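Side-chain contacts in cysteine desulfurase (Stenotrophomonas maltophilia, PDB 6WCI), which probably uses pyridoxal 5'-phosphate to remove sulfur from L-cysteine, leaving L-alanine and passing the sulfur to a carrier: residues 117-120 against 121-125; 257-260 against 261-264. One frame throughout, in Å; residues are numbered along the deposited sequence.

Contact 1. Residues 117-120 against 121-125; sequences AINL and VAYSW
Ala122 N, Tyr123 N and Ser124 N donate to the carbonyls of Ile118, Asn119 and Leu120 over 2.8 to 2.9 Å, each with an N-H...O angle of 157°, and these i to i+4 bonds make the stretch alpha-helical, with a wider pi-type turn at 122-125; the bond from Val121 N to Ala117 O, at 3.4 Å, is weak. This is the C-terminal part of helix 114-126 in the pyridoxal-phosphate-binding fold of class-V aminotransferases, where Ala117, Leu120 and Val121 pack on Leu256 of strand 254-258. Asn119 and Tyr123, one turn apart, run side by side and point the same way, the amide and ring planes 35° apart. Their polar ends do not bond to each other: OD1 of Asn119 stays 4.1 Å from CE1 of Tyr123 and accepts from Gly271 N of the second subunit, while ND2 turns back to Thr115 O. The phenol OH bonds to Phe269 O of the second subunit and to Arg156 of its own chain, so this face of the helix belongs to the dimer interface. On Leu120, CG stands anti to the backbone N (chi1 171°), and CD1 lies 3.8 Å from OG of Ser124, a hydroxyl bonded to Pro267 O. The ring of Tyr123 presents its edge to Asn119 O, with CD1 3.3 Å from that oxygen, which lies in the ring plane.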
loop_
_atom_site.group_PDB
_atom_site.type_symbol
_atom_site.label_atom_id
_atom_site.label_comp_id
_atom_site.label_asym_id
_atom_site.label_seq_id
_atom_site.Cartn_x
_atom_site.Cartn_y
_atom_site.Cartn_z
ATOM N N ALA B 117 9.649 1.491 1.423
ATOM C CA ALA B 117 10.855 1.812 0.660
ATOM C C ALA B 117 12.127 1.343 1.370
ATOM O O ALA B 117 13.009 0.740 0.750
ATOM C CB ALA B 117 10.920 3.321 0.404
ATOM N N ILE B 118 12.252 1.630 2.671
ATOM C CA ILE B 118 13.475 1.257 3.381
ATOM C C ILE B 118 13.551 -0.257 3.555
ATOM O O ILE B 118 14.615 -0.861 3.390
ATOM C CB ILE B 118 13.578 2.005 4.727
ATOM C CG1 ILE B 118 13.774 3.507 4.493
ATOM C CG2 ILE B 118 14.741 1.471 5.566
ATOM C CD1 ILE B 118 13.871 4.339 5.789
ATOM N N ASN B 119 12.422 -0.900 3.853
ATOM C CA ASN B 119 12.416 -2.352 4.025
ATOM C C ASN B 119 12.812 -3.072 2.740
ATOM O O ASN B 119 13.424 -4.150 2.786
ATOM C CB ASN B 119 11.032 -2.811 4.495
ATOM C CG ASN B 119 10.852 -2.687 5.992
ATOM O OD1 ASN B 119 11.200 -3.599 6.750
ATOM N ND2 ASN B 119 10.281 -1.564 6.431
ATOM N N LEU B 120 12.444 -2.516 1.583
ATOM C CA LEU B 120 12.893 -3.094 0.320
ATOM C C LEU B 120 14.416 -3.087 0.234
ATOM O O LEU B 120 15.028 -4.074 -0.191
ATOM C CB LEU B 120 12.280 -2.332 -0.855
ATOM C CG LEU B 120 12.765 -2.630 -2.278
ATOM C CD1 LEU B 120 12.803 -4.123 -2.560
ATOM C CD2 LEU B 120 11.862 -1.946 -3.306
ATOM N N VAL B 121 15.046 -1.976 0.625
ATOM C CA VAL B 121 16.503 -1.946 0.725
ATOM C C VAL B 121 16.987 -3.019 1.694
ATOM O O VAL B 121 17.928 -3.764 1.401
ATOM C CB VAL B 121 16.992 -0.546 1.145
ATOM C CG1 VAL B 121 18.519 -0.501 1.145
ATOM C CG2 VAL B 121 16.407 0.530 0.226
ATOM N N ALA B 122 16.360 -3.102 2.874
ATOM C CA ALA B 122 16.816 -4.046 3.891
ATOM C C ALA B 122 16.746 -5.480 3.390
ATOM O O ALA B 122 17.687 -6.259 3.576
ATOM C CB ALA B 122 15.981 -3.893 5.162
ATOM N N TYR B 123 15.640 -5.849 2.743
ATOM C CA TYR B 123 15.439 -7.239 2.343
ATOM C C TYR B 123 16.180 -7.598 1.061
ATOM O O TYR B 123 16.683 -8.722 0.936
ATOM C CB TYR B 123 13.951 -7.526 2.174
ATOM C CG TYR B 123 13.235 -7.950 3.446
ATOM C CD1 TYR B 123 12.737 -7.005 4.340
ATOM C CD2 TYR B 123 13.034 -9.298 3.736
ATOM C CE1 TYR B 123 12.069 -7.391 5.495
ATOM C CE2 TYR B 123 12.371 -9.693 4.890
ATOM C CZ TYR B 123 11.885 -8.738 5.763
ATOM O OH TYR B 123 11.221 -9.138 6.909
ATOM N N SER B 124 16.241 -6.690 0.087
ATOM C CA SER B 124 16.802 -7.063 -1.209
ATOM C C SER B 124 18.225 -6.566 -1.447
ATOM O O SER B 124 18.916 -7.116 -2.316
ATOM C CB SER B 124 15.895 -6.582 -2.350
ATOM O OG SER B 124 14.730 -7.389 -2.427
ATOM N N TRP B 125 18.695 -5.562 -0.704
ATOM C CA TRP B 125 20.103 -5.185 -0.768
ATOM C C TRP B 125 20.909 -5.808 0.369
ATOM O O TRP B 125 21.851 -6.567 0.118
ATOM C CB TRP B 125 20.288 -3.660 -0.745
ATOM C CG TRP B 125 21.744 -3.311 -0.699
ATOM C CD1 TRP B 125 22.511 -3.099 0.416
ATOM C CD2 TRP B 125 22.622 -3.187 -1.818
ATOM N NE1 TRP B 125 23.812 -2.845 0.054
ATOM C CE2 TRP B 125 23.905 -2.884 -1.312
ATOM C CE3 TRP B 125 22.446 -3.289 -3.201
ATOM C CZ2 TRP B 125 25.003 -2.683 -2.138
ATOM C CZ3 TRP B 125 23.543 -3.094 -4.023
ATOM C CH2 TRP B 125 24.806 -2.793 -3.489
#

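Contact 2. Residues 257-260 against 261-264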
loop_
_atom_site.group_PDB
_atom_site.type_symbol
_atom_site.label_atom_id
_atom_site.label_comp_id
_atom_site.label_asym_id
_atom_site.label_seq_id
_atom_site.Cartn_x
_atom_site.Cartn_y
_atom_site.Cartn_z
ATOM N N TRP B 257 13.859 5.791 -4.600
ATOM C CA TRP B 257 14.817 6.017 -5.670
ATOM C C TRP B 257 16.101 5.259 -5.359
ATOM O O TRP B 257 16.499 5.137 -4.199
ATOM C CB TRP B 257 15.151 7.509 -5.851
ATOM C CG TRP B 257 16.240 7.690 -6.891
ATOM C CD1 TRP B 257 16.066 7.813 -8.241
ATOM C CD2 TRP B 257 17.664 7.692 -6.669
ATOM N NE1 TRP B 257 17.287 7.916 -8.872
ATOM C CE2 TRP B 257 18.281 7.849 -7.928
ATOM C CE3 TRP B 257 18.474 7.574 -5.530
ATOM C CZ2 TRP B 257 19.669 7.890 -8.081
ATOM C CZ3 TRP B 257 19.849 7.627 -5.681
ATOM C CH2 TRP B 257 20.436 7.784 -6.949
ATOM N N ALA B 258 16.756 4.762 -6.406
ATOM C CA ALA B 258 18.020 4.059 -6.235
ATOM C C ALA B 258 18.858 4.223 -7.489
ATOM O O ALA B 258 18.326 4.411 -8.586
ATOM C CB ALA B 258 17.810 2.563 -5.947
ATOM N N ARG B 259 20.176 4.138 -7.321
ATOM C CA ARG B 259 21.047 4.029 -8.478
ATOM C C ARG B 259 20.649 2.815 -9.310
ATOM O O ARG B 259 20.245 1.781 -8.771
ATOM C CB ARG B 259 22.503 3.920 -8.033
ATOM C CG ARG B 259 22.922 5.075 -7.134
ATOM C CD ARG B 259 24.291 4.833 -6.587
ATOM N NE ARG B 259 25.238 4.554 -7.655
ATOM C CZ ARG B 259 25.966 5.487 -8.258
ATOM N NH1 ARG B 259 25.841 6.760 -7.896
ATOM N NH2 ARG B 259 26.821 5.150 -9.220
ATOM N N ARG B 260 20.752 2.956 -10.636
ATOM C CA ARG B 260 20.317 1.893 -11.538
ATOM C C ARG B 260 21.089 0.601 -11.297
ATOM O O ARG B 260 20.518 -0.497 -11.382
ATOM C CB ARG B 260 20.484 2.334 -12.995
ATOM C CG ARG B 260 19.970 1.307 -14.011
ATOM C CD ARG B 260 18.464 1.328 -13.996
ATOM N NE ARG B 260 17.838 0.200 -14.672
ATOM C CZ ARG B 260 16.525 0.022 -14.706
ATOM N NH1 ARG B 260 15.731 0.907 -14.104
ATOM N NH2 ARG B 260 16.006 -1.027 -15.326
ATOM N N GLU B 261 22.391 0.709 -11.003
ATOM C CA GLU B 261 23.210 -0.484 -10.787
ATOM C C GLU B 261 22.688 -1.328 -9.628
ATOM O O GLU B 261 22.795 -2.557 -9.661
ATOM C CB GLU B 261 24.670 -0.093 -10.533
ATOM C CG GLU B 261 24.874 0.693 -9.249
ATOM C CD GLU B 261 26.332 0.922 -8.902
ATOM O OE1 GLU B 261 27.175 0.067 -9.241
ATOM O OE2 GLU B 261 26.629 1.966 -8.281
ATOM N N HIS B 262 22.123 -0.692 -8.599
ATOM C CA HIS B 262 21.575 -1.451 -7.481
ATOM C C HIS B 262 20.260 -2.111 -7.861
ATOM O O HIS B 262 20.028 -3.280 -7.531
ATOM C CB HIS B 262 21.388 -0.543 -6.266
ATOM C CG HIS B 262 22.667 0.057 -5.768
ATOM N ND1 HIS B 262 23.886 -0.561 -5.929
ATOM C CD2 HIS B 262 22.917 1.225 -5.128
ATOM C CE1 HIS B 262 24.835 0.197 -5.404
ATOM N NE2 HIS B 262 24.272 1.285 -4.910
ATOM N N LEU B 263 19.380 -1.380 -8.544
ATOM C CA LEU B 263 18.094 -1.968 -8.899
ATOM C C LEU B 263 18.279 -3.191 -9.789
ATOM O O LEU B 263 17.521 -4.164 -9.689
ATOM C CB LEU B 263 17.207 -0.932 -9.587
ATOM C CG LEU B 263 16.674 0.233 -8.749
ATOM C CD1 LEU B 263 16.099 1.294 -9.667
ATOM C CD2 LEU B 263 15.621 -0.249 -7.760
ATOM N N ASP B 264 19.287 -3.170 -10.659
ATOM C CA ASP B 264 19.495 -4.327 -11.528
ATOM C C ASP B 264 20.061 -5.512 -10.751
ATOM O O ASP B 264 19.651 -6.656 -10.977
ATOM C CB ASP B 264 20.404 -3.954 -12.701
ATOM C CG ASP B 264 19.737 -2.996 -13.680
ATOM O OD1 ASP B 264 18.493 -2.884 -13.662
ATOM O OD2 ASP B 264 20.460 -2.363 -14.476
#
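Arg259 and Glu261 meet across the N-terminal end of helix 260-265, with Arg259 at the N-cap position directly after strand 254-258, one strand of the large mixed sheet of the class-V aminotransferase fold. Backbone bonds start the helix: Arg259 O accepts from Leu263 N at 3.3 Å, in the carbonyl plane, and weakly from His262 N, while Asp264 N reaches Arg260 O at 3.0 Å.

Two salt bridges add charge pairing. Arg259 and Glu261 lie side by side; the anti lone pair of OE2 takes NE at 3.0 Å and 17° out of the guanidinium plane, and NH2 adds a weak second bond to the same oxygen. Glu261 reaches it with CG between its backbone N and carbonyl carbon (chi1 65°) and an extended chain beyond. Arg260 bends at chi2 (74°) to bring NE 3.3 Å from OD1 of Asp264, the planes of the two groups nearly perpendicular; NH2 of Arg260 is hydrogen-bonded to Ala289 O.

Packing supplies the rest. The side chains of Arg259 and His262 cross at a slant, CD of Arg259 lying 3.9 Å from NE2 of His262, a nitrogen hydrogen-bonded to Asp238. Between chain neighbours, CG of Glu261 lies over one face of the His262 ring, offset toward the rim. Leu263, which also touches Val109 of strand 108-111, sets CG 3.8 Å from CB of Ala258.

Overall arrangement
From the N terminus, the chain leaves strand 108-111 and forms contact 1 inside helix 114-126; contact 2 comes much later, where strand 254-258 turns into helix 260-265. Both are local, closing no long loop, and they follow in series, neither nested nor crossed. In space they are neighbours, their centres 12 Å apart: the ring of Trp125 from contact 1 meets that of His262 from contact 2 edge to face, with CZ3 of Trp125 3.2 Å from ND1 of His262. Helix 114-126 is thereby tied to the short helix that follows strand 254-258. Contact 1 also reaches the second subunit, whereas contact 2 touches no other chain of the dimer.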